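Local coordinates for predicted sugar phosphatases of the HAD superfamily (Cytophaga hutchinsonii, PDB 2HX1), which probably hydrolyses phosphate esters of sugars, as a magnesium-binding member of the haloacid dehalogenase (HAD) superfamily, at residues A[18-21]-A[22-26]; A[209-212]-A[213-216]; A[232-235]-A[236-239]. All blocks are in the same frame, centred on the assembly; numbering follows the deposited sequence.

Interaction 1: A[18-21]-A[22-26]; sequences FFDA and FGVLK. With MG (magnesium ion), chain E.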
ATOM      1  N   PHE A  18      30.126   7.786  10.775  1.00 21.31           N
ATOM      2  CA  PHE A  18      28.873   8.534  10.627  1.00 22.41           C
ATOM      3  C   PHE A  18      27.880   8.041  11.688  1.00 22.36           C
ATOM      4  O   PHE A  18      27.587   6.863  11.751  1.00 19.65           O
ATOM      5  CB  PHE A  18      28.218   8.362   9.236  1.00 23.39           C
ATOM      6  CG  PHE A  18      29.066   8.828   8.062  1.00 23.13           C
ATOM      7  CD1 PHE A  18      30.219   9.565   8.224  1.00 20.76           C
ATOM      8  CD2 PHE A  18      28.647   8.564   6.766  1.00 27.11           C
ATOM      9  CE1 PHE A  18      30.960   9.987   7.124  1.00 22.71           C
ATOM     10  CE2 PHE A  18      29.413   8.965   5.675  1.00 17.16           C
ATOM     11  CZ  PHE A  18      30.541   9.695   5.864  1.00 22.00           C
ATOM     12  N   PHE A  19      27.411   8.964  12.529  1.00 20.71           N
ATOM     13  CA  PHE A  19      26.472   8.659  13.592  1.00 21.37           C
ATOM     14  C   PHE A  19      25.081   9.195  13.229  1.00 20.30           C
ATOM     15  O   PHE A  19      24.960  10.359  12.930  1.00 19.44           O
ATOM     16  CB  PHE A  19      26.900   9.344  14.895  1.00 22.61           C
ATOM     17  CG  PHE A  19      28.092   8.712  15.594  1.00 23.43           C
ATOM     18  CD1 PHE A  19      27.962   7.537  16.310  1.00 25.17           C
ATOM     19  CD2 PHE A  19      29.314   9.322  15.573  1.00 18.94           C
ATOM     20  CE1 PHE A  19      29.025   6.980  16.959  1.00 27.83           C
ATOM     21  CE2 PHE A  19      30.389   8.757  16.219  1.00 25.83           C
ATOM     22  CZ  PHE A  19      30.240   7.618  16.933  1.00 26.84           C
ATOM     23  N   ASP A  20      24.057   8.339  13.217  1.00 19.48           N
ATOM     24  CA  ASP A  20      22.682   8.783  13.399  1.00 22.20           C
ATOM     25  C   ASP A  20      22.578   9.347  14.829  1.00 22.99           C
ATOM     26  O   ASP A  20      23.364   8.942  15.692  1.00 21.96           O
ATOM     27  CB  ASP A  20      21.717   7.609  13.197  1.00 24.13           C
ATOM     28  CG  ASP A  20      20.275   7.962  13.506  1.00 22.83           C
ATOM     29  OD1 ASP A  20      19.811   9.034  13.090  1.00 22.32           O
ATOM     30  OD2 ASP A  20      19.601   7.156  14.176  1.00 22.89           O
ATOM     31  N   ALA A  21      21.654  10.284  15.082  1.00 22.57           N
ATOM     32  CA  ALA A  21      21.567  10.917  16.413  1.00 23.56           C
ATOM     33  C   ALA A  21      20.530  10.185  17.265  1.00 23.95           C
ATOM     34  O   ALA A  21      20.905   9.492  18.186  1.00 23.83           O
ATOM     35  CB  ALA A  21      21.278  12.398  16.332  1.00 22.99           C
ATOM     36  N   PHE A  22      19.247  10.270  16.920  1.00 23.89           N
ATOM     37  CA  PHE A  22      18.208   9.698  17.771  1.00 24.84           C
ATOM     38  C   PHE A  22      18.220   8.166  17.737  1.00 24.50           C
ATOM     39  O   PHE A  22      18.268   7.544  16.658  1.00 23.99           O
ATOM     40  CB  PHE A  22      16.818  10.265  17.439  1.00 26.48           C
ATOM     41  CG  PHE A  22      16.527  11.592  18.094  1.00 29.61           C
ATOM     42  CD1 PHE A  22      16.147  11.660  19.428  1.00 37.17           C
ATOM     43  CD2 PHE A  22      16.619  12.787  17.371  1.00 39.87           C
ATOM     44  CE1 PHE A  22      15.877  12.902  20.041  1.00 39.28           C
ATOM     45  CE2 PHE A  22      16.343  14.025  17.977  1.00 37.78           C
ATOM     46  CZ  PHE A  22      15.966  14.077  19.306  1.00 35.70           C
ATOM     47  N   GLY A  23      18.215   7.582  18.932  1.00 21.90           N
ATOM     48  CA  GLY A  23      18.309   6.142  19.139  1.00 21.76           C
ATOM     49  C   GLY A  23      19.710   5.607  19.259  1.00 22.55           C
ATOM     50  O   GLY A  23      19.899   4.398  19.492  1.00 24.25           O
ATOM     51  N   VAL A  24      20.678   6.496  19.085  1.00 22.33           N
ATOM     52  CA  VAL A  24      22.098   6.164  19.026  1.00 22.58           C
ATOM     53  C   VAL A  24      22.909   7.033  20.005  1.00 22.43           C
ATOM     54  O   VAL A  24      23.659   6.512  20.830  1.00 23.44           O
ATOM     55  CB  VAL A  24      22.625   6.373  17.593  1.00 20.72           C
ATOM     56  CG1 VAL A  24      24.115   6.036  17.485  1.00 15.32           C
ATOM     57  CG2 VAL A  24      21.785   5.532  16.578  1.00 24.06           C
ATOM     58  N   LEU A  25      22.779   8.344  19.893  1.00 23.73           N
ATOM     59  CA  LEU A  25      23.501   9.286  20.756  1.00 25.53           C
ATOM     60  C   LEU A  25      22.607   9.825  21.861  1.00 28.67           C
ATOM     61  O   LEU A  25      23.089  10.199  22.930  1.00 28.35           O
ATOM     62  CB  LEU A  25      24.020  10.483  19.964  1.00 22.44           C
ATOM     63  CG  LEU A  25      25.019  10.243  18.834  1.00 24.62           C
ATOM     64  CD1 LEU A  25      25.390  11.589  18.209  1.00 16.91           C
ATOM     65  CD2 LEU A  25      26.243   9.487  19.318  1.00 15.43           C
ATOM     66  N   LYS A  26      21.311   9.886  21.585  1.00 30.79           N
ATOM     67  CA  LYS A  26      20.349  10.465  22.512  1.00 32.98           C
ATOM     68  C   LYS A  26      18.971   9.870  22.271  1.00 33.08           C
ATOM     69  O   LYS A  26      18.735   9.241  21.234  1.00 29.89           O
ATOM     70  CB  LYS A  26      20.335  11.992  22.379  1.00 32.21           C
ATOM     71  CG  LYS A  26      19.915  12.510  21.014  1.00 34.49           C
ATOM     72  CD  LYS A  26      19.951  14.039  21.000  1.00 36.05           C
ATOM     73  CE  LYS A  26      19.481  14.612  19.683  1.00 44.68           C
ATOM     74  NZ  LYS A  26      19.228  16.080  19.764  1.00 48.41           N
TER
HETATM   75 MG    MG E 300      17.786   6.814  14.847  1.00 20.52          MG
HETATM   76  O   HOH W   1      17.372   8.732  14.250  1.00 16.52           O
HETATM   77  O   HOH W   2      17.456   6.151  12.829  1.00 20.67           O
HETATM   78  O   HOH W   3      15.924   6.583  15.531  1.00 20.47           O
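D20 and V24 meet where strand 16-19 turns off into the loop. From its root the aspartate side chain runs first past the valine, with D20 CB 4.0 Å from V24 CG2. With CG anti to the backbone N (chi1 174°), the carboxylate extends to the magnesium ion. D20 OD2 coordinates the metal at 2.0 Å and lies 3.6 Å from V24 CG2. D20 OD1 accepts a hydrogen bond from metal-bound water 1 at 2.7 Å and forms a salt bridge with K204, so both ends of the flat group are fixed and its rotation is restricted. The backbone carbonyl F22 O is a second magnesium ligand from this loop, and it lies only 2.8 Å from D20 OD2 because the cation draws the two oxygens together. The sequence and the metal site fit the first conserved motif of the HAD fold, in which D20 would take the place of the leading aspartate, the nucleophile in characterised phosphatases of the superfamily, while F22 stands where many of them have a second one. The turn behind the metal closes on A21 O, which accepts L25 N at 2.8 Å in the carbonyl plane and V24 N at 3.1 Å from a tilted direction; a weak bond from K26 N adds to these. G23 has positive phi, and a CB there would be crowded by the magnesium. On the side of helix 35-44, L25 CD2 comes obliquely to the F19 ring, 4.0 Å from F19 CD1, while V24 CG1 approaches the edge of the same ring.

Interaction 2: A[209-212]-A[213-216]; sequences MFMF and AYDM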
HETATM    1  N   MSE A 209      23.798  13.011   1.420  1.00 21.88           N
HETATM    2  CA  MSE A 209      24.509  13.511   2.600  1.00 22.64           C
HETATM    3  C   MSE A 209      25.834  12.773   2.784  1.00 24.45           C
HETATM    4  O   MSE A 209      26.892  13.414   3.100  1.00 24.93           O
HETATM    5  CB  MSE A 209      23.664  13.400   3.850  1.00 21.09           C
HETATM    6  CG  MSE A 209      22.583  14.466   3.956  1.00 26.63           C
HETATM    7 SE   MSE A 209      21.610  14.288   5.634  0.70 22.99          SE
HETATM    8  CE  MSE A 209      20.875  12.495   5.529  1.00 20.94           C
ATOM      9  N   PHE A 210      25.763  11.448   2.581  1.00 21.98           N
ATOM     10  CA  PHE A 210      26.935  10.578   2.627  1.00 22.99           C
ATOM     11  C   PHE A 210      27.954  11.073   1.625  1.00 21.99           C
ATOM     12  O   PHE A 210      29.120  11.177   1.930  1.00 25.37           O
ATOM     13  CB  PHE A 210      26.603   9.124   2.258  1.00 21.77           C
ATOM     14  CG  PHE A 210      25.661   8.413   3.210  1.00 22.43           C
ATOM     15  CD1 PHE A 210      25.626   8.699   4.557  1.00 24.60           C
ATOM     16  CD2 PHE A 210      24.816   7.425   2.727  1.00 25.27           C
ATOM     17  CE1 PHE A 210      24.758   8.005   5.413  1.00 29.88           C
ATOM     18  CE2 PHE A 210      23.948   6.750   3.555  1.00 26.57           C
ATOM     19  CZ  PHE A 210      23.918   7.033   4.911  1.00 25.92           C
HETATM   20  N   MSE A 211      27.510  11.371   0.420  1.00 22.95           N
HETATM   21  CA  MSE A 211      28.415  11.796  -0.635  1.00 24.31           C
HETATM   22  C   MSE A 211      29.119  13.130  -0.292  1.00 26.57           C
HETATM   23  O   MSE A 211      30.285  13.347  -0.614  1.00 28.53           O
HETATM   24  CB  MSE A 211      27.635  11.901  -1.948  1.00 24.49           C
HETATM   25  CG  MSE A 211      28.499  12.239  -3.141  1.00 32.95           C
HETATM   26 SE   MSE A 211      30.095  11.040  -3.426  0.70 42.38          SE
HETATM   27  CE  MSE A 211      29.370   9.513  -4.536  1.00 43.16           C
ATOM     28  N   PHE A 212      28.381  14.025   0.348  1.00 26.74           N
ATOM     29  CA  PHE A 212      28.911  15.311   0.792  1.00 25.24           C
ATOM     30  C   PHE A 212      30.039  15.128   1.829  1.00 23.87           C
ATOM     31  O   PHE A 212      31.123  15.696   1.693  1.00 20.54           O
ATOM     32  CB  PHE A 212      27.751  16.175   1.336  1.00 26.82           C
ATOM     33  CG  PHE A 212      28.197  17.479   1.891  1.00 30.01           C
ATOM     34  CD1 PHE A 212      28.578  18.500   1.053  1.00 37.38           C
ATOM     35  CD2 PHE A 212      28.289  17.665   3.259  1.00 36.50           C
ATOM     36  CE1 PHE A 212      29.017  19.707   1.576  1.00 37.82           C
ATOM     37  CE2 PHE A 212      28.749  18.852   3.789  1.00 33.39           C
ATOM     38  CZ  PHE A 212      29.103  19.875   2.961  1.00 36.69           C
ATOM     39  N   ALA A 213      29.790  14.279   2.823  1.00 23.48           N
ATOM     40  CA  ALA A 213      30.765  13.969   3.867  1.00 22.62           C
ATOM     41  C   ALA A 213      31.960  13.251   3.251  1.00 25.16           C
ATOM     42  O   ALA A 213      33.109  13.563   3.560  1.00 25.32           O
ATOM     43  CB  ALA A 213      30.143  13.089   4.959  1.00 20.08           C
ATOM     44  N   TYR A 214      31.681  12.283   2.389  1.00 24.24           N
ATOM     45  CA  TYR A 214      32.741  11.489   1.763  1.00 25.28           C
ATOM     46  C   TYR A 214      33.663  12.389   0.956  1.00 25.16           C
ATOM     47  O   TYR A 214      34.882  12.288   1.049  1.00 21.91           O
ATOM     48  CB  TYR A 214      32.128  10.423   0.858  1.00 26.51           C
ATOM     49  CG  TYR A 214      33.108   9.484   0.147  1.00 28.84           C
ATOM     50  CD1 TYR A 214      34.106   8.796   0.845  1.00 32.51           C
ATOM     51  CD2 TYR A 214      32.992   9.251  -1.211  1.00 33.69           C
ATOM     52  CE1 TYR A 214      34.968   7.930   0.197  1.00 32.97           C
ATOM     53  CE2 TYR A 214      33.857   8.384  -1.879  1.00 35.64           C
ATOM     54  CZ  TYR A 214      34.849   7.724  -1.174  1.00 38.04           C
ATOM     55  OH  TYR A 214      35.697   6.861  -1.867  1.00 36.81           O
ATOM     56  N   ASP A 215      33.072  13.245   0.136  1.00 23.62           N
ATOM     57  CA  ASP A 215      33.861  14.170  -0.677  1.00 27.41           C
ATOM     58  C   ASP A 215      34.764  15.063   0.207  1.00 26.95           C
ATOM     59  O   ASP A 215      35.899  15.325  -0.148  1.00 26.00           O
ATOM     60  CB  ASP A 215      32.929  15.053  -1.523  1.00 29.88           C
ATOM     61  CG  ASP A 215      33.684  15.925  -2.481  1.00 39.30           C
ATOM     62  OD1 ASP A 215      34.458  15.369  -3.299  1.00 43.07           O
ATOM     63  OD2 ASP A 215      33.510  17.160  -2.411  1.00 48.56           O
HETATM   64  N   MSE A 216      34.261  15.530   1.352  1.00 25.18           N
HETATM   65  CA  MSE A 216      35.089  16.322   2.254  1.00 27.28           C
HETATM   66  C   MSE A 216      36.252  15.504   2.788  1.00 25.26           C
HETATM   67  O   MSE A 216      37.363  15.991   2.880  1.00 25.07           O
HETATM   68  CB  MSE A 216      34.264  16.893   3.399  1.00 26.34           C
HETATM   69  CG  MSE A 216      33.336  17.996   2.903  1.00 33.58           C
HETATM   70 SE   MSE A 216      32.535  18.984   4.327  0.70 35.41          SE
HETATM   71  CE  MSE A 216      34.181  20.121   4.913  1.00 56.80           C
TER
HETATM   72  O   HOH W   4      31.947  18.085  -0.150  1.00 29.96           O
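Two Met-aromatic contacts, F212 with M216 and M211 with Y214, lie along helix 208-218, with both methionines modelled as selenomethionine. F212 and M216 are one helical turn apart and run side by side, pointing the same way. The selenium of M216 meets the far end of the phenyl ring, with M216 SE 3.8 Å from both F212 CZ and F212 CE2. Its approach is oblique, 4.3 Å from the F212 ring centroid and 36° off the ring normal. The M216 chain leaves with CG beside its own backbone N (chi1 -71°), which carries CG past F212 O before the chain continues to the ring. In the other pair the selenium comes in at the ring edge, near its plane, with M211 SE 4.1 Å from Y214 CD2; the bend at chi2 (53°) turns M211 SE toward the ring. Regular i to i+4 backbone bonds underlie both pairs, among them Y214 N to F210 O at 2.8 Å and M216 N to F212 O at 3.2 Å. F212 O has a further donor in water 4, at 3.1 Å, and the same water donates to D215 OD2 at 2.9 Å, linking the aspartate to the carbonyl one turn earlier. M211 also packs against M211 of the second subunit. On the sheet side of the helix, M209 and F210 rest on V52 of strand 48-53, A213 touches Y50 of that strand and I81 of strand 80-82, and F210 and Y214 reach M230 and I228 of strand 228-232.

Interaction 3: A[232-235]-A[236-239]; sequences GDTL and HTDI. With MG (magnesium ion), chain E.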
ATOM      1  N   GLY A 232      23.719   3.254  13.249  1.00 18.04           N
ATOM      2  CA  GLY A 232      22.303   3.606  13.393  1.00 19.12           C
ATOM      3  C   GLY A 232      21.439   2.579  14.093  1.00 20.87           C
ATOM      4  O   GLY A 232      21.856   1.430  14.286  1.00 19.43           O
ATOM      5  N   ASP A 233      20.233   3.004  14.459  1.00 20.93           N
ATOM      6  CA  ASP A 233      19.266   2.126  15.136  1.00 21.75           C
ATOM      7  C   ASP A 233      18.124   1.658  14.252  1.00 21.22           C
ATOM      8  O   ASP A 233      17.321   0.827  14.680  1.00 23.28           O
ATOM      9  CB  ASP A 233      18.700   2.794  16.390  1.00 18.56           C
ATOM     10  CG  ASP A 233      17.902   4.042  16.066  1.00 24.87           C
ATOM     11  OD1 ASP A 233      18.433   4.885  15.305  1.00 18.94           O
ATOM     12  OD2 ASP A 233      16.744   4.169  16.542  1.00 18.96           O
ATOM     13  N   THR A 234      18.058   2.158  13.021  1.00 22.47           N
ATOM     14  CA  THR A 234      16.936   1.903  12.112  1.00 22.99           C
ATOM     15  C   THR A 234      17.404   1.286  10.808  1.00 24.64           C
ATOM     16  O   THR A 234      18.252   1.867  10.121  1.00 21.34           O
ATOM     17  CB  THR A 234      16.197   3.214  11.832  1.00 23.17           C
ATOM     18  OG1 THR A 234      15.828   3.800  13.083  1.00 25.72           O
ATOM     19  CG2 THR A 234      14.920   2.985  10.966  1.00 23.61           C
ATOM     20  N   LEU A 235      16.869   0.103  10.491  1.00 24.84           N
ATOM     21  CA  LEU A 235      17.313  -0.675   9.320  1.00 26.01           C
ATOM     22  C   LEU A 235      17.040   0.032   7.976  1.00 25.99           C
ATOM     23  O   LEU A 235      17.894   0.138   7.094  1.00 24.38           O
ATOM     24  CB  LEU A 235      16.654  -2.072   9.328  1.00 25.65           C
ATOM     25  CG  LEU A 235      17.220  -3.018  10.401  1.00 21.41           C
ATOM     26  CD1 LEU A 235      16.277  -4.148  10.761  1.00 24.96           C
ATOM     27  CD2 LEU A 235      18.589  -3.623  10.033  1.00 17.95           C
ATOM     28  N   HIS A 236      15.831   0.522   7.836  1.00 25.45           N
ATOM     29  CA  HIS A 236      15.358   0.954   6.546  1.00 27.56           C
ATOM     30  C   HIS A 236      15.841   2.355   6.208  1.00 26.55           C
ATOM     31  O   HIS A 236      15.641   2.786   5.083  1.00 29.34           O
ATOM     32  CB  HIS A 236      13.819   0.875   6.464  1.00 28.64           C
ATOM     33  CG  HIS A 236      13.127   1.392   7.681  1.00 38.18           C
ATOM     34  ND1 HIS A 236      12.620   2.673   7.761  1.00 45.17           N
ATOM     35  CD2 HIS A 236      12.887   0.810   8.885  1.00 41.16           C
ATOM     36  CE1 HIS A 236      12.083   2.854   8.958  1.00 45.74           C
ATOM     37  NE2 HIS A 236      12.233   1.740   9.658  1.00 46.33           N
ATOM     38  N   THR A 237      16.488   3.058   7.151  1.00 24.60           N
ATOM     39  CA  THR A 237      17.067   4.363   6.857  1.00 20.85           C
ATOM     40  C   THR A 237      18.628   4.357   6.974  1.00 20.76           C
ATOM     41  O   THR A 237      19.372   4.482   5.967  1.00 20.72           O
ATOM     42  CB  THR A 237      16.466   5.494   7.783  1.00 21.91           C
ATOM     43  OG1 THR A 237      16.677   5.167   9.154  1.00 21.22           O
ATOM     44  CG2 THR A 237      14.958   5.687   7.591  1.00 18.80           C
ATOM     45  N   ASP A 238      19.126   4.195   8.192  1.00 18.89           N
ATOM     46  CA  ASP A 238      20.573   4.163   8.448  1.00 20.05           C
ATOM     47  C   ASP A 238      21.318   2.993   7.784  1.00 20.53           C
ATOM     48  O   ASP A 238      22.337   3.203   7.131  1.00 22.63           O
ATOM     49  CB  ASP A 238      20.845   4.114   9.952  1.00 21.93           C
ATOM     50  CG  ASP A 238      20.085   5.174  10.713  1.00 21.96           C
ATOM     51  OD1 ASP A 238      20.035   6.339  10.237  1.00 24.87           O
ATOM     52  OD2 ASP A 238      19.502   4.829  11.760  1.00 25.32           O
ATOM     53  N   ILE A 239      20.833   1.777   7.981  1.00 20.19           N
ATOM     54  CA  ILE A 239      21.572   0.582   7.594  1.00 19.50           C
ATOM     55  C   ILE A 239      21.420   0.361   6.106  1.00 20.32           C
ATOM     56  O   ILE A 239      22.409   0.155   5.423  1.00 20.61           O
ATOM     57  CB  ILE A 239      21.111  -0.667   8.360  1.00 20.56           C
ATOM     58  CG1 ILE A 239      21.082  -0.395   9.879  1.00 25.60           C
ATOM     59  CG2 ILE A 239      22.029  -1.856   8.029  1.00 18.58           C
ATOM     60  CD1 ILE A 239      22.383   0.168  10.458  1.00 18.10           C
TER
HETATM   61 MG    MG E 300      17.786   6.814  14.847  1.00 20.52          MG
HETATM   62  O   HOH W   3      15.924   6.583  15.531  1.00 20.47           O
HETATM   63  O   HOH W   2      17.456   6.151  12.829  1.00 20.67           O
HETATM   64  O   HOH W   1      17.372   8.732  14.250  1.00 16.52           O
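The imidazole of H236 has the methyl of T234 over one face, a CH-pi contact with T234 CG2 3.5 Å from the H236 ring centroid and 23° off the ring normal. The methyl is displaced toward the rim, where H236 NE2 is the ring atom nearest to it at 3.2 Å. H236 CG sits between its backbone N and carbonyl carbon (chi1 44°), and this brings the ring back over T234. The carboxylates of D233 and D238 are inclined by 33° to each other, and D233 OD1 lies 3.7 Å from D238 OD2. D233 OD1 coordinates magnesium at 2.1 Å, while D233 OD2 accepts from metal-bound water 3 at 2.7 Å and from N256 N. D238 instead acts from the second shell. D238 OD2 takes a bond from T234 N at 3.3 Å, on its anti side and somewhat out of plane, a weak one from D233 N, and one from metal-bound water 2 at 2.7 Å; D238 OD1 forms a salt bridge with K204. T234 OG1, 2.9 Å from the same water 2, is also bonded to N256. The sequence G232-D233 followed by D238 fits HAD motif IV. An alanine in place of D238 would probably leave T234 N and water 2 each short of an acceptor and deprive K204 of a carboxylate partner. The absence of a side chain at G232 lets D238 come close, since a CB there would clash with D238 CB. Weak bonds from D238 N and I239 N to T234 O start helix 235-245. From this junction I239 packs on T249 and L251 of strand 248-252, whose backbone also pairs with G232, and L235 reaches helix 262-269.

Overall arrangement
All three contacts are local and follow one another along the chain, so none encloses or crosses another. Interaction 1 closes the tight turn after strand 16-19; interaction 2 spans successive turns of helix 208-218; interaction 3 closes the junction between strand 228-232 and helix 235-245. Strands 16-19 and 228-232 are neighbours in the parallel sheet, which brings residues 18-26 and 232-239 together at one magnesium ion, with three shared waters and centres about 10 Å apart. Interaction 2, its centre about 18 Å from each of the others, lies against one side of part of the same sheet: F210 and A213 pack on F18, tying the helix to the strand that leads into the metal site.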